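Local coordinates for protein racemase (Pseudovibrio sp. JE062, PDB 3MKC) that is of unknown function but belongs to the mandelate racemase/muconate lactonizing enzyme family of the enolase superfamily, at residues 187-190 against 191-194; 324-327 against 328-332; 359-363 against 364-368. All blocks are in the same frame, centred on the assembly; numbering follows the deposited sequence.

Interaction 1: residues 187-190 against 191-194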
loop_
_atom_site.group_PDB
_atom_site.type_symbol
_atom_site.label_atom_id
_atom_site.label_comp_id
_atom_site.label_asym_id
_atom_site.label_seq_id
_atom_site.Cartn_x
_atom_site.Cartn_y
_atom_site.Cartn_z
ATOM N N SER A 187 -2.615 28.061 9.494
ATOM C CA SER A 187 -3.095 27.811 10.848
ATOM C C SER A 187 -4.166 26.748 10.688
ATOM O O SER A 187 -4.530 26.409 9.564
ATOM C CB SER A 187 -3.713 29.079 11.447
ATOM O OG SER A 187 -4.894 29.454 10.759
ATOM N N THR A 188 -4.682 26.223 11.793
ATOM C CA THR A 188 -5.715 25.205 11.685
ATOM C C THR A 188 -6.980 25.780 11.048
ATOM O O THR A 188 -7.688 25.082 10.320
ATOM C CB THR A 188 -6.061 24.599 13.054
ATOM O OG1 THR A 188 -6.605 25.612 13.907
ATOM C CG2 THR A 188 -4.815 24.013 13.694
ATOM N N LYS A 189 -7.263 27.053 11.302
ATOM C CA LYS A 189 -8.442 27.663 10.706
ATOM C C LYS A 189 -8.295 27.763 9.189
ATOM O O LYS A 189 -9.266 27.602 8.451
ATOM C CB LYS A 189 -8.707 29.047 11.308
ATOM C CG LYS A 189 -9.919 29.059 12.228
ATOM C CD LYS A 189 -11.146 28.574 11.450
ATOM C CE LYS A 189 -12.275 28.084 12.349
ATOM N NZ LYS A 189 -13.367 27.490 11.513
ATOM N N GLU A 190 -7.073 28.009 8.731
ATOM C CA GLU A 190 -6.812 28.116 7.306
ATOM C C GLU A 190 -6.955 26.744 6.655
ATOM O O GLU A 190 -7.426 26.629 5.523
ATOM C CB GLU A 190 -5.404 28.669 7.062
ATOM C CG GLU A 190 -5.216 30.110 7.522
ATOM C CD GLU A 190 -3.802 30.610 7.295
ATOM O OE1 GLU A 190 -2.859 30.032 7.875
ATOM O OE2 GLU A 190 -3.632 31.577 6.531
ATOM N N VAL A 191 -6.536 25.705 7.374
ATOM C CA VAL A 191 -6.642 24.345 6.865
ATOM C C VAL A 191 -8.119 24.012 6.698
ATOM O O VAL A 191 -8.510 23.373 5.722
ATOM C CB VAL A 191 -5.990 23.324 7.830
ATOM C CG1 VAL A 191 -6.265 21.896 7.352
ATOM C CG2 VAL A 191 -4.492 23.571 7.896
ATOM N N ALA A 192 -8.936 24.453 7.651
ATOM C CA ALA A 192 -10.368 24.201 7.581
ATOM C C ALA A 192 -10.927 24.891 6.339
ATOM O O ALA A 192 -11.742 24.325 5.610
ATOM C CB ALA A 192 -11.053 24.724 8.823
ATOM N N TYR A 193 -10.479 26.121 6.114
ATOM C CA TYR A 193 -10.905 26.913 4.965
ATOM C C TYR A 193 -10.544 26.157 3.696
ATOM O O TYR A 193 -11.367 25.977 2.795
ATOM C CB TYR A 193 -10.195 28.272 4.975
ATOM C CG TYR A 193 -10.320 29.023 3.670
ATOM C CD1 TYR A 193 -11.533 29.590 3.285
ATOM C CD2 TYR A 193 -9.237 29.122 2.799
ATOM C CE1 TYR A 193 -11.667 30.240 2.060
ATOM C CE2 TYR A 193 -9.360 29.768 1.567
ATOM C CZ TYR A 193 -10.578 30.322 1.209
ATOM O OH TYR A 193 -10.714 30.949 -0.007
ATOM N N TYR A 194 -9.295 25.712 3.652
ATOM C CA TYR A 194 -8.740 24.961 2.535
ATOM C C TYR A 194 -9.608 23.764 2.152
ATOM O O TYR A 194 -10.019 23.616 1.001
ATOM C CB TYR A 194 -7.341 24.491 2.932
ATOM C CG TYR A 194 -6.634 23.578 1.965
ATOM C CD1 TYR A 194 -6.272 24.014 0.696
ATOM C CD2 TYR A 194 -6.263 22.288 2.348
ATOM C CE1 TYR A 194 -5.548 23.193 -0.167
ATOM C CE2 TYR A 194 -5.542 21.464 1.497
ATOM C CZ TYR A 194 -5.186 21.920 0.244
ATOM O OH TYR A 194 -4.459 21.107 -0.589
#

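Interaction 2: residues 324-327 against 328-332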
loop_
_atom_site.group_PDB
_atom_site.type_symbol
_atom_site.label_atom_id
_atom_site.label_comp_id
_atom_site.label_asym_id
_atom_site.label_seq_id
_atom_site.Cartn_x
_atom_site.Cartn_y
_atom_site.Cartn_z
ATOM N N ALA A 324 -0.886 -5.736 -7.017
ATOM C CA ALA A 324 -1.169 -6.478 -5.796
ATOM C C ALA A 324 -2.386 -5.873 -5.107
ATOM O O ALA A 324 -3.218 -6.600 -4.562
ATOM C CB ALA A 324 0.038 -6.444 -4.852
ATOM N N ALA A 325 -2.489 -4.549 -5.159
ATOM C CA ALA A 325 -3.592 -3.820 -4.528
ATOM C C ALA A 325 -4.952 -4.215 -5.100
ATOM O O ALA A 325 -5.935 -4.329 -4.369
ATOM C CB ALA A 325 -3.379 -2.306 -4.671
ATOM N N ILE A 326 -5.020 -4.416 -6.411
ATOM C CA ILE A 326 -6.288 -4.811 -7.010
ATOM C C ILE A 326 -6.643 -6.231 -6.572
ATOM O O ILE A 326 -7.794 -6.527 -6.251
ATOM C CB ILE A 326 -6.220 -4.749 -8.555
ATOM C CG1 ILE A 326 -6.111 -3.291 -9.001
ATOM C CG2 ILE A 326 -7.463 -5.401 -9.163
ATOM C CD1 ILE A 326 -5.905 -3.113 -10.498
ATOM N N HIS A 327 -5.652 -7.116 -6.553
ATOM C CA HIS A 327 -5.905 -8.490 -6.151
ATOM C C HIS A 327 -6.301 -8.502 -4.687
ATOM O O HIS A 327 -7.169 -9.273 -4.275
ATOM C CB HIS A 327 -4.664 -9.347 -6.398
ATOM C CG HIS A 327 -4.462 -9.699 -7.837
ATOM N ND1 HIS A 327 -4.874 -10.900 -8.373
ATOM C CD2 HIS A 327 -3.912 -9.000 -8.860
ATOM C CE1 HIS A 327 -4.587 -10.925 -9.663
ATOM N NE2 HIS A 327 -4.002 -9.784 -9.983
ATOM N N TYR A 328 -5.661 -7.635 -3.911
ATOM C CA TYR A 328 -5.965 -7.504 -2.487
ATOM C C TYR A 328 -7.428 -7.094 -2.282
ATOM O O TYR A 328 -8.177 -7.746 -1.549
ATOM C CB TYR A 328 -5.058 -6.445 -1.847
ATOM C CG TYR A 328 -5.547 -6.010 -0.480
ATOM C CD1 TYR A 328 -5.241 -6.751 0.657
ATOM C CD2 TYR A 328 -6.410 -4.917 -0.345
ATOM C CE1 TYR A 328 -5.790 -6.422 1.898
ATOM C CE2 TYR A 328 -6.964 -4.582 0.887
ATOM C CZ TYR A 328 -6.654 -5.342 2.005
ATOM O OH TYR A 328 -7.231 -5.051 3.221
ATOM N N GLN A 329 -7.844 -6.021 -2.949
ATOM C CA GLN A 329 -9.211 -5.541 -2.774
ATOM C C GLN A 329 -10.267 -6.560 -3.171
ATOM O O GLN A 329 -11.335 -6.614 -2.572
ATOM C CB GLN A 329 -9.440 -4.235 -3.541
ATOM C CG GLN A 329 -10.768 -3.561 -3.191
ATOM C CD GLN A 329 -10.777 -2.963 -1.788
ATOM O OE1 GLN A 329 -9.896 -3.237 -0.973
ATOM N NE2 GLN A 329 -11.787 -2.147 -1.500
ATOM N N PHE A 330 -9.979 -7.375 -4.178
ATOM C CA PHE A 330 -10.947 -8.380 -4.597
ATOM C C PHE A 330 -11.130 -9.524 -3.603
ATOM O O PHE A 330 -12.257 -9.885 -3.261
ATOM C CB PHE A 330 -10.553 -8.965 -5.955
ATOM C CG PHE A 330 -11.160 -8.241 -7.121
ATOM C CD1 PHE A 330 -12.520 -8.367 -7.396
ATOM C CD2 PHE A 330 -10.384 -7.408 -7.923
ATOM C CE1 PHE A 330 -13.104 -7.668 -8.458
ATOM C CE2 PHE A 330 -10.959 -6.706 -8.984
ATOM C CZ PHE A 330 -12.326 -6.838 -9.248
ATOM N N ALA A 331 -10.022 -10.077 -3.122
ATOM C CA ALA A 331 -10.099 -11.227 -2.225
ATOM C C ALA A 331 -10.012 -10.949 -0.729
ATOM O O ALA A 331 -10.553 -11.713 0.069
ATOM C CB ALA A 331 -9.021 -12.224 -2.602
ATOM N N VAL A 332 -9.336 -9.870 -0.362
ATOM C CA VAL A 332 -9.112 -9.543 1.046
ATOM C C VAL A 332 -9.797 -8.285 1.561
ATOM O O VAL A 332 -10.304 -8.270 2.684
ATOM C CB VAL A 332 -7.598 -9.395 1.313
ATOM C CG1 VAL A 332 -7.330 -9.293 2.808
ATOM C CG2 VAL A 332 -6.850 -10.576 0.697
#

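Interaction 3: residues 359-363 against 364-368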
loop_
_atom_site.group_PDB
_atom_site.type_symbol
_atom_site.label_atom_id
_atom_site.label_comp_id
_atom_site.label_asym_id
_atom_site.label_seq_id
_atom_site.Cartn_x
_atom_site.Cartn_y
_atom_site.Cartn_z
ATOM N N ALA A 359 -3.770 -1.891 -15.486
ATOM C CA ALA A 359 -5.181 -2.257 -15.433
ATOM C C ALA A 359 -6.049 -1.092 -15.891
ATOM O O ALA A 359 -5.820 0.055 -15.512
ATOM C CB ALA A 359 -5.564 -2.665 -14.018
ATOM N N GLU A 360 -7.056 -1.391 -16.702
ATOM C CA GLU A 360 -7.943 -0.352 -17.203
ATOM C C GLU A 360 -9.023 0.025 -16.198
ATOM O O GLU A 360 -9.805 -0.817 -15.753
ATOM C CB GLU A 360 -8.585 -0.790 -18.526
ATOM C CG GLU A 360 -7.598 -0.873 -19.693
ATOM C CD GLU A 360 -8.277 -1.111 -21.038
ATOM O OE1 GLU A 360 -8.348 -2.280 -21.493
ATOM O OE2 GLU A 360 -8.747 -0.117 -21.636
ATOM N N LEU A 361 -9.050 1.301 -15.835
ATOM C CA LEU A 361 -10.038 1.805 -14.890
ATOM C C LEU A 361 -11.282 2.152 -15.699
ATOM O O LEU A 361 -11.257 3.063 -16.530
ATOM C CB LEU A 361 -9.499 3.048 -14.184
ATOM C CG LEU A 361 -10.325 3.566 -13.008
ATOM C CD1 LEU A 361 -10.308 2.536 -11.884
ATOM C CD2 LEU A 361 -9.761 4.890 -12.524
ATOM N N VAL A 362 -12.361 1.414 -15.468
ATOM C CA VAL A 362 -13.609 1.632 -16.193
ATOM C C VAL A 362 -14.723 2.117 -15.272
ATOM O O VAL A 362 -15.090 1.432 -14.317
ATOM C CB VAL A 362 -14.079 0.332 -16.887
ATOM C CG1 VAL A 362 -15.393 0.571 -17.604
ATOM C CG2 VAL A 362 -13.013 -0.153 -17.870
ATOM N N ASP A 363 -15.260 3.296 -15.570
ATOM C CA ASP A 363 -16.332 3.876 -14.769
ATOM C C ASP A 363 -15.878 3.957 -13.312
ATOM O O ASP A 363 -16.656 3.717 -12.389
ATOM C CB ASP A 363 -17.597 3.018 -14.900
ATOM C CG ASP A 363 -18.793 3.610 -14.172
ATOM O OD1 ASP A 363 -18.995 4.839 -14.246
ATOM O OD2 ASP A 363 -19.541 2.837 -13.532
ATOM N N GLY A 364 -14.602 4.292 -13.126
ATOM C CA GLY A 364 -14.038 4.413 -11.792
ATOM C C GLY A 364 -13.822 3.099 -11.063
ATOM O O GLY A 364 -13.646 3.090 -9.845
ATOM N N GLY A 365 -13.821 1.988 -11.793
ATOM C CA GLY A 365 -13.635 0.699 -11.151
ATOM C C GLY A 365 -12.851 -0.307 -11.969
ATOM O O GLY A 365 -12.731 -0.175 -13.190
ATOM N N PHE A 366 -12.321 -1.319 -11.290
ATOM C CA PHE A 366 -11.542 -2.365 -11.941
ATOM C C PHE A 366 -12.296 -3.682 -11.998
ATOM O O PHE A 366 -13.021 -4.033 -11.073
ATOM C CB PHE A 366 -10.220 -2.585 -11.202
ATOM C CG PHE A 366 -9.280 -1.425 -11.288
ATOM C CD1 PHE A 366 -8.839 -0.962 -12.525
ATOM C CD2 PHE A 366 -8.832 -0.788 -10.138
ATOM C CE1 PHE A 366 -7.969 0.117 -12.619
ATOM C CE2 PHE A 366 -7.958 0.297 -10.217
ATOM C CZ PHE A 366 -7.525 0.752 -11.462
ATOM N N ALA A 367 -12.121 -4.407 -13.098
ATOM C CA ALA A 367 -12.759 -5.702 -13.273
ATOM C C ALA A 367 -11.828 -6.744 -12.672
ATOM O O ALA A 367 -10.674 -6.447 -12.368
ATOM C CB ALA A 367 -12.969 -5.991 -14.759
ATOM N N LYS A 368 -12.325 -7.963 -12.507
ATOM C CA LYS A 368 -11.508 -9.033 -11.944
ATOM C C LYS A 368 -10.301 -9.341 -12.817
ATOM O O LYS A 368 -10.422 -9.454 -14.034
ATOM C CB LYS A 368 -12.349 -10.300 -11.772
ATOM C CG LYS A 368 -13.542 -10.104 -10.847
ATOM C CD LYS A 368 -14.138 -11.425 -10.386
ATOM C CE LYS A 368 -14.756 -12.205 -11.517
ATOM N NZ LYS A 368 -15.496 -13.395 -10.994
HETATM O O HOH W 1 -10.749 -3.181 -15.336
#

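Interaction 1: residues 187-190 against 191-194
Val191 settles back onto the start of its helix: its amide donates to Ser187 O at 3.1 Å, and its CG2 lies 3.3 Å from that same oxygen. The side-chain torsion explains the second approach, because CG1 stands anti to the backbone N (chi1 173°) and CG2 is left beside that N, facing the first turn. One residue on, Ala192 N donates to Thr188 O (3.0 Å), with the methyl CB resting 3.4 Å from Lys189 O. Tyr193 N reaches Lys189 O and Tyr194 N reaches Glu190 O, the latter at 2.8 Å. Both tyrosine side chains lead away from the first turn; the Tyr193 ring keeps Glu190 O near its plane, at an edge, while the hydroxyl of Tyr194 is bonded to Cys179 O. Val191 and Ala192 also pack on Leu225 of helix 219-228. Before the helix begins, Ser187 turns OG toward Glu190 N, a weak bond of 3.3 Å, and the extended Glu190 side chain brings OE1 toward Ser187 N, though the position of that oxygen is less certain. The pairing fits a capping box, with Ser187 at the N-cap, here opening helix 188-202 in the beta-alpha-beta unit 175-211 of the enolase-type barrel domain.

Interaction 2: residues 324-327 against 328-332
Ile326 and Phe330, one helical turn apart, lie side by side and point the same way. The touching branch of the isoleucine is CG2, set anti to the backbone N and therefore beside the carbonyl carbon, on the side of the following turn. It meets the phenyl ring at the edge and in its plane, 3.7 Å from Phe330 CE2, so the methyl abuts the rim and does not cover a face. The same edge receives the isoleucine carbonyl: Phe330 CD2 is 3.2 Å from Ile326 O, which also accepts the amide of Phe330 at 3.1 Å. Ring and N-H thus converge on one oxygen.

Tyr328 follows another course. With CG anti to the backbone N (chi1 165°), its ring leads away from the preceding turn, while CB stays 3.3 Å from Ala324 O. That oxygen also accepts the tyrosine amide, with Tyr328 N 2.7 Å from Ala324 O. Ala325 O lies near the ring plane at an edge, and Val332 C sits over one face toward the rim. Both segments belong to helix 319-331 of the enolase C-terminal, TIM-barrel-like domain, near its last turns. Tyr328 faces the neighbouring helix 293-306, packing on Leu294 and Leu297 and bonding through its hydroxyl to Thr301, whereas Phe330 and Gln329 meet Val138 of strand 137-143.

His327 projects on a different side, and its ND1 is hydrogen-bonded to Tyr127 N of helix 126-129. Its carbonyl accepts from the next turn, Ala331 N lying 3.2 Å from His327 O. The Gln329 chain is bent and its end leads away from 324-327, while Gln329 CB remains 3.6 Å from Ala325 O.

Interaction 3: residues 359-363 against 364-368
A type I' beta turn from Val362 to Gly365 reverses the chain just before the short, weakly bonded strand 366-367, which pairs antiparallel with strand 137-143. Val362 and Gly365 form one antiparallel hydrogen-bonded pair. Val362 N donates to Gly365 O at 2.8 Å; the return bond, Gly365 N to Val362 O at 2.9 Å, has its donor standing above the carbonyl plane, 64° out of it. Asp363 and Gly364 occupy the turn corners with positive phi. Lys137 NZ, from the neighbouring strand, bonds to Val362 O and weakly to Gly365 O, probably bringing a positive charge near these two carbonyl oxygens.

On the arms leading into and out of the turn, Leu361 crosses the ring of Phe366 at a slant. Its chi1 of -171° together with chi2 of 65° brings CD1 over one face of the phenyl, offset toward the rim, in a CH-pi contact 3.5 Å from CD1 to the centroid. Glu360 O meets the ring edge near its plane, 3.4 Å from Phe366 CD1, while Ala359 CB touches Phe366 CE1 at 3.9 Å. Phe366 also packs on Ile326 and Tyr340. Beside the ring one water spans the two arms, donating to Glu360 O at 2.6 Å and accepting from Ala367 N at 2.9 Å.

In the fold
Along the chain the three contacts come in series, all within the enolase C-terminal, TIM-barrel-like domain. Interaction 1 is remote: its centre is 35 Å from those of interactions 2 and 3, and it touches neither. It begins the helix of the crossover between strands 175-179 and 207-211. Interactions 2 and 3 have centres 13 Å apart and do touch: Phe330 CE1 lies 3.4 Å from Lys368 CG, and Ile326 CD1 3.6 Å from Ala359 CB. They pack the late helix 319-331 and the turn segment 359-368 together beside strand 137-143 of the same sheet, so all three contacts belong to one barrel domain.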